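Local coordinates for protein transcriptional activator TenA-1 (Sulfolobus solfataricus P2, PDB 2QZC) that probably acts as a TenA-like thiaminase, an enzyme of thiamin metabolism built on the all-helical heme oxygenase-like fold, at residues I28-R32 and D33-P37; T106-L110 and I111-Y115. One frame throughout, in Å; residues are numbered along the deposited sequence.

Contact 1. Residues I28-R32 and D33-P37; sequences ILKMR and DGSLP. With GOL (glycerol), chain H.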
loop_
_atom_site.group_PDB
_atom_site.type_symbol
_atom_site.label_atom_id
_atom_site.label_comp_id
_atom_site.label_asym_id
_atom_site.label_seq_id
_atom_site.Cartn_x
_atom_site.Cartn_y
_atom_site.Cartn_z
ATOM N N ILE A 28 -24.277 18.258 -5.088
ATOM C CA ILE A 28 -23.321 18.765 -6.075
ATOM C C ILE A 28 -23.832 20.021 -6.789
ATOM O O ILE A 28 -23.056 20.969 -6.999
ATOM C CB ILE A 28 -22.985 17.667 -7.104
ATOM C CG1 ILE A 28 -22.175 16.579 -6.372
ATOM C CG2 ILE A 28 -22.259 18.224 -8.359
ATOM C CD1 ILE A 28 -22.181 15.249 -7.155
ATOM N N LEU A 29 -25.112 20.032 -7.157
ATOM C CA LEU A 29 -25.711 21.219 -7.791
ATOM C C LEU A 29 -25.625 22.418 -6.866
ATOM O O LEU A 29 -25.359 23.537 -7.337
ATOM C CB LEU A 29 -27.166 20.953 -8.179
ATOM C CG LEU A 29 -27.446 19.794 -9.145
ATOM C CD1 LEU A 29 -28.973 19.649 -9.495
ATOM C CD2 LEU A 29 -26.571 19.895 -10.400
ATOM N N LYS A 30 -25.800 22.204 -5.558
ATOM C CA LYS A 30 -25.713 23.282 -4.567
ATOM C C LYS A 30 -24.270 23.709 -4.326
ATOM O O LYS A 30 -24.027 24.862 -3.962
ATOM C CB LYS A 30 -26.438 22.956 -3.279
ATOM C CG LYS A 30 -27.937 22.755 -3.484
ATOM C CD LYS A 30 -28.698 22.571 -2.193
ATOM C CE LYS A 30 -28.912 23.913 -1.478
ATOM N NZ LYS A 30 -29.697 24.945 -2.280
HETATM N N MSE A 31 -23.297 22.799 -4.501
HETATM C CA MSE A 31 -21.882 23.221 -4.479
HETATM C C MSE A 31 -21.571 24.123 -5.686
HETATM O O MSE A 31 -20.894 25.144 -5.557
HETATM C CB MSE A 31 -20.883 22.037 -4.441
HETATM C CG MSE A 31 -20.795 21.422 -3.092
HETATM SE SE MSE A 31 -19.207 20.294 -2.936
HETATM C CE MSE A 31 -19.699 18.982 -4.115
ATOM N N ARG A 32 -22.064 23.722 -6.849
ATOM C CA ARG A 32 -21.806 24.440 -8.106
ATOM C C ARG A 32 -22.406 25.844 -8.063
ATOM O O ARG A 32 -21.753 26.769 -8.560
ATOM C CB ARG A 32 -22.347 23.670 -9.316
ATOM C CG ARG A 32 -22.231 24.392 -10.678
ATOM C CD ARG A 32 -20.831 24.681 -11.062
ATOM N NE ARG A 32 -20.766 25.416 -12.323
ATOM C CZ ARG A 32 -20.966 26.728 -12.455
ATOM N NH1 ARG A 32 -21.311 27.505 -11.430
ATOM N NH2 ARG A 32 -20.856 27.282 -13.668
ATOM N N ASP A 33 -23.611 26.015 -7.525
ATOM C CA ASP A 33 -24.203 27.389 -7.447
ATOM C C ASP A 33 -23.813 28.116 -6.180
ATOM O O ASP A 33 -24.237 29.243 -5.947
ATOM C CB ASP A 33 -25.716 27.399 -7.730
ATOM C CG ASP A 33 -26.572 26.818 -6.655
ATOM O OD1 ASP A 33 -26.139 26.541 -5.541
ATOM O OD2 ASP A 33 -27.792 26.659 -6.953
ATOM N N GLY A 34 -23.047 27.456 -5.317
ATOM C CA GLY A 34 -22.564 28.017 -4.074
ATOM C C GLY A 34 -23.536 28.070 -2.940
ATOM O O GLY A 34 -23.132 28.502 -1.855
ATOM N N SER A 35 -24.781 27.629 -3.140
ATOM C CA SER A 35 -25.829 27.751 -2.144
ATOM C C SER A 35 -25.810 26.694 -1.026
ATOM O O SER A 35 -26.544 26.832 -0.047
ATOM C CB SER A 35 -27.221 27.708 -2.800
ATOM O OG SER A 35 -27.504 26.420 -3.361
ATOM N N LEU A 36 -24.993 25.632 -1.155
ATOM C CA LEU A 36 -24.925 24.618 -0.112
ATOM C C LEU A 36 -24.473 25.265 1.189
ATOM O O LEU A 36 -23.397 25.891 1.216
ATOM C CB LEU A 36 -23.928 23.491 -0.474
ATOM C CG LEU A 36 -23.890 22.286 0.482
ATOM C CD1 LEU A 36 -25.169 21.457 0.316
ATOM C CD2 LEU A 36 -22.626 21.433 0.210
ATOM N N PRO A 37 -25.261 25.118 2.270
ATOM C CA PRO A 37 -24.805 25.688 3.521
ATOM C C PRO A 37 -23.476 25.101 4.007
ATOM O O PRO A 37 -23.280 23.871 3.928
ATOM C CB PRO A 37 -25.922 25.331 4.498
ATOM C CG PRO A 37 -27.104 25.126 3.683
ATOM C CD PRO A 37 -26.582 24.491 2.422
HETATM C C1 GOL H . -30.600 24.673 -6.026
HETATM O O1 GOL H . -29.546 25.439 -5.499
HETATM C C2 GOL H . -30.023 23.559 -6.892
HETATM O O2 GOL H . -30.990 22.543 -6.979
HETATM C C3 GOL H . -29.575 24.059 -8.278
HETATM O O3 GOL H . -30.207 23.377 -9.353
#

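Contact 2. Residues T106-L110 and I111-Y115; sequences TGYNL and INYAY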
loop_
_atom_site.group_PDB
_atom_site.type_symbol
_atom_site.label_atom_id
_atom_site.label_comp_id
_atom_site.label_asym_id
_atom_site.label_seq_id
_atom_site.Cartn_x
_atom_site.Cartn_y
_atom_site.Cartn_z
ATOM N N THR A 106 -16.092 11.709 15.965
ATOM C CA THR A 106 -17.435 11.710 15.350
ATOM C C THR A 106 -17.708 10.284 14.857
ATOM O O THR A 106 -16.822 9.621 14.347
ATOM C CB THR A 106 -17.520 12.689 14.185
ATOM O OG1 THR A 106 -17.205 14.008 14.680
ATOM C CG2 THR A 106 -18.936 12.733 13.588
ATOM N N GLY A 107 -18.916 9.800 15.085
ATOM C CA GLY A 107 -19.266 8.472 14.599
ATOM C C GLY A 107 -19.570 8.486 13.114
ATOM O O GLY A 107 -19.611 9.531 12.456
ATOM N N TYR A 108 -19.747 7.306 12.561
ATOM C CA TYR A 108 -20.194 7.183 11.194
ATOM C C TYR A 108 -21.722 7.342 11.140
ATOM O O TYR A 108 -22.417 6.900 12.049
ATOM C CB TYR A 108 -19.950 5.778 10.655
ATOM C CG TYR A 108 -18.516 5.285 10.538
ATOM C CD1 TYR A 108 -17.930 4.611 11.595
ATOM C CD2 TYR A 108 -17.783 5.444 9.381
ATOM C CE1 TYR A 108 -16.655 4.088 11.491
ATOM C CE2 TYR A 108 -16.492 4.950 9.263
ATOM C CZ TYR A 108 -15.941 4.259 10.317
ATOM O OH TYR A 108 -14.672 3.719 10.243
ATOM N N ASN A 109 -22.243 7.946 10.076
ATOM C CA ASN A 109 -23.660 7.757 9.798
ATOM C C ASN A 109 -23.858 6.336 9.188
ATOM O O ASN A 109 -22.891 5.630 8.841
ATOM C CB ASN A 109 -24.274 8.875 8.978
ATOM C CG ASN A 109 -23.723 9.020 7.571
ATOM O OD1 ASN A 109 -23.381 8.040 6.919
ATOM N ND2 ASN A 109 -23.656 10.281 7.088
ATOM N N LEU A 110 -25.101 5.881 9.121
ATOM C CA LEU A 110 -25.367 4.507 8.691
ATOM C C LEU A 110 -24.850 4.258 7.281
ATOM O O LEU A 110 -24.238 3.200 7.028
ATOM C CB LEU A 110 -26.876 4.221 8.738
ATOM C CG LEU A 110 -27.334 2.852 8.213
ATOM C CD1 LEU A 110 -26.632 1.719 8.910
ATOM C CD2 LEU A 110 -28.866 2.694 8.333
ATOM N N ILE A 111 -25.068 5.188 6.358
ATOM C CA ILE A 111 -24.636 4.972 4.990
ATOM C C ILE A 111 -23.111 4.874 4.878
ATOM O O ILE A 111 -22.597 3.992 4.178
ATOM C CB ILE A 111 -25.153 6.079 4.064
ATOM C CG1 ILE A 111 -26.668 6.122 4.040
ATOM C CG2 ILE A 111 -24.647 5.853 2.621
ATOM C CD1 ILE A 111 -27.343 4.842 3.522
ATOM N N ASN A 112 -22.391 5.743 5.583
ATOM C CA ASN A 112 -20.914 5.691 5.574
ATOM C C ASN A 112 -20.418 4.381 6.178
ATOM O O ASN A 112 -19.486 3.706 5.693
ATOM C CB ASN A 112 -20.394 6.899 6.332
ATOM C CG ASN A 112 -18.916 7.155 6.151
ATOM O OD1 ASN A 112 -18.261 6.527 5.321
ATOM N ND2 ASN A 112 -18.407 8.134 6.942
ATOM N N TYR A 113 -21.054 3.992 7.286
ATOM C CA TYR A 113 -20.681 2.721 7.931
ATOM C C TYR A 113 -20.824 1.565 6.950
ATOM O O TYR A 113 -19.923 0.748 6.700
ATOM C CB TYR A 113 -21.502 2.474 9.209
ATOM C CG TYR A 113 -20.946 1.270 9.957
ATOM C CD1 TYR A 113 -19.824 1.387 10.746
ATOM C CD2 TYR A 113 -21.499 0.032 9.836
ATOM C CE1 TYR A 113 -19.258 0.297 11.381
ATOM C CE2 TYR A 113 -20.924 -1.095 10.476
ATOM C CZ TYR A 113 -19.820 -0.934 11.261
ATOM O OH TYR A 113 -19.212 -2.025 11.841
ATOM N N ALA A 114 -21.996 1.485 6.319
ATOM C CA ALA A 114 -22.261 0.426 5.356
ATOM C C ALA A 114 -21.305 0.454 4.163
ATOM O O ALA A 114 -20.814 -0.597 3.706
ATOM C CB ALA A 114 -23.733 0.557 4.841
ATOM N N TYR A 115 -21.057 1.641 3.645
ATOM C CA TYR A 115 -20.227 1.824 2.457
ATOM C C TYR A 115 -18.789 1.379 2.741
ATOM O O TYR A 115 -18.162 0.621 1.950
ATOM C CB TYR A 115 -20.302 3.256 1.987
ATOM C CG TYR A 115 -19.744 3.593 0.608
ATOM C CD1 TYR A 115 -19.256 2.642 -0.296
ATOM C CD2 TYR A 115 -19.842 4.916 0.162
ATOM C CE1 TYR A 115 -18.795 2.998 -1.565
ATOM C CE2 TYR A 115 -19.410 5.268 -1.122
ATOM C CZ TYR A 115 -18.885 4.304 -1.988
ATOM O OH TYR A 115 -18.443 4.683 -3.240
#

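Contact 1. Residues I28-R32 and D33-P37
Leu29 accepts the N-H of Asp33 at its carbonyl O, 3.0 Å from Asp33 N, in the last turn of helix 26-32, which runs out into an Asx turn. Lys30 uses both its backbone O and its side chain. Its carbonyl O takes the N-H of Leu36 (Leu36 N to Lys30 O 3.1 Å), with the donor 56° out of the carbonyl plane, as the chain folds back over the helix end. Its side chain, bent at chi3 and chi4, curls round until Lys30 NZ donates to Ser35 OG at 2.9 Å. Ser35 OG in turn donates to Asp33 OD1 at 2.6 Å, on the syn side, and Ser35 N reaches the same oxygen on the anti side, making the Asx turn; the short Asp and Ser side chains suit so tight a bend. A glycerol, probably from the crystallisation liquor, donates from O1 to Asp33 OD2. Met31 (selenomethionine) O accepts a hydrogen bond from Ser151 OG and a weak one from Gly34 N, where glycine tolerates the positive phi of 78°. Arg32 leans on Tyr147, Asp150 and Pro152. Beneath the turn, Met31 CG lies alongside Leu36 CD2 at 3.8 Å.

Contact 2. Residues T106-L110 and I111-Y115
The N-cap of helix 110-125 is Asn109, whose side-chain OD1 takes the N-H of Asn112 in the helix's first turn. Asn112 N lies 2.8 Å from Asn109 OD1, and the donor stands almost straight out from the amide C=O, at 175°. Asparagine suits the place because, with CG set between its backbone N and carbonyl carbon (chi1 64°), the short amide swings OD1 over the helix end and supplies an acceptor for an N-H that has no preceding turn to bond to. The amide's other end, Asn109 ND2, is hydrogen-bonded to Tyr43 OH. The backbone O of Asn109 meanwhile accepts from Tyr113 N at 2.9 Å, and Leu110 O accepts from Ala114 N, so regular helical bonding begins at once. Were Asn109 replaced by alanine, the N-H of Asn112 would probably be left without its capping acceptor and the Tyr43 hydroxyl without its amide partner. In the all-helical heme oxygenase-like fold this turn is tied to helix 38-63 through Gln47, whose OE1 accepts from both Asn109 N and Asn112 ND2. Tyr108, just before the cap, meets two side chains of the first turn. Asn112 comes to the edge of its ring, with Asn112 ND2 3.7 Å from Tyr108 CD2 and the amide plane turned steeply against the ring. Tyr113 brings the edge of its own ring toward the face of Tyr108 in a T-shaped stack, centroids 5.6 Å apart and planes at 77°; CD1 of Tyr113 comes to 3.8 Å from CD1 of Tyr108. Tyrosine suits this place, since the ring of Tyr108 meets Asn112 and Tyr113 and makes a cation-pi contact with Lys50, while its OH is hydrogen-bonded to Asp54 OD2.

Contact 1 comes first along the chain, and the two do not touch: their centres are 23 Å apart and their nearest atoms about 12 Å. Both belong to the TENA/THI-4/PQQC family region and mark helix ends in the same all-helical fold: the exit of helix 26-32 and the start of helix 110-125. Helix 38-63 links them, since residues 33-37 lead into it and residues 106-115 pack on it further along. Helix 186-208 is likewise shared: Leu36 touches Leu207, and Asn109 touches Ala205. An imidazole, probably from the crystallisation liquor, lies about 6 Å from the side chain of Asn112 in contact 2; such molecules often mark pockets.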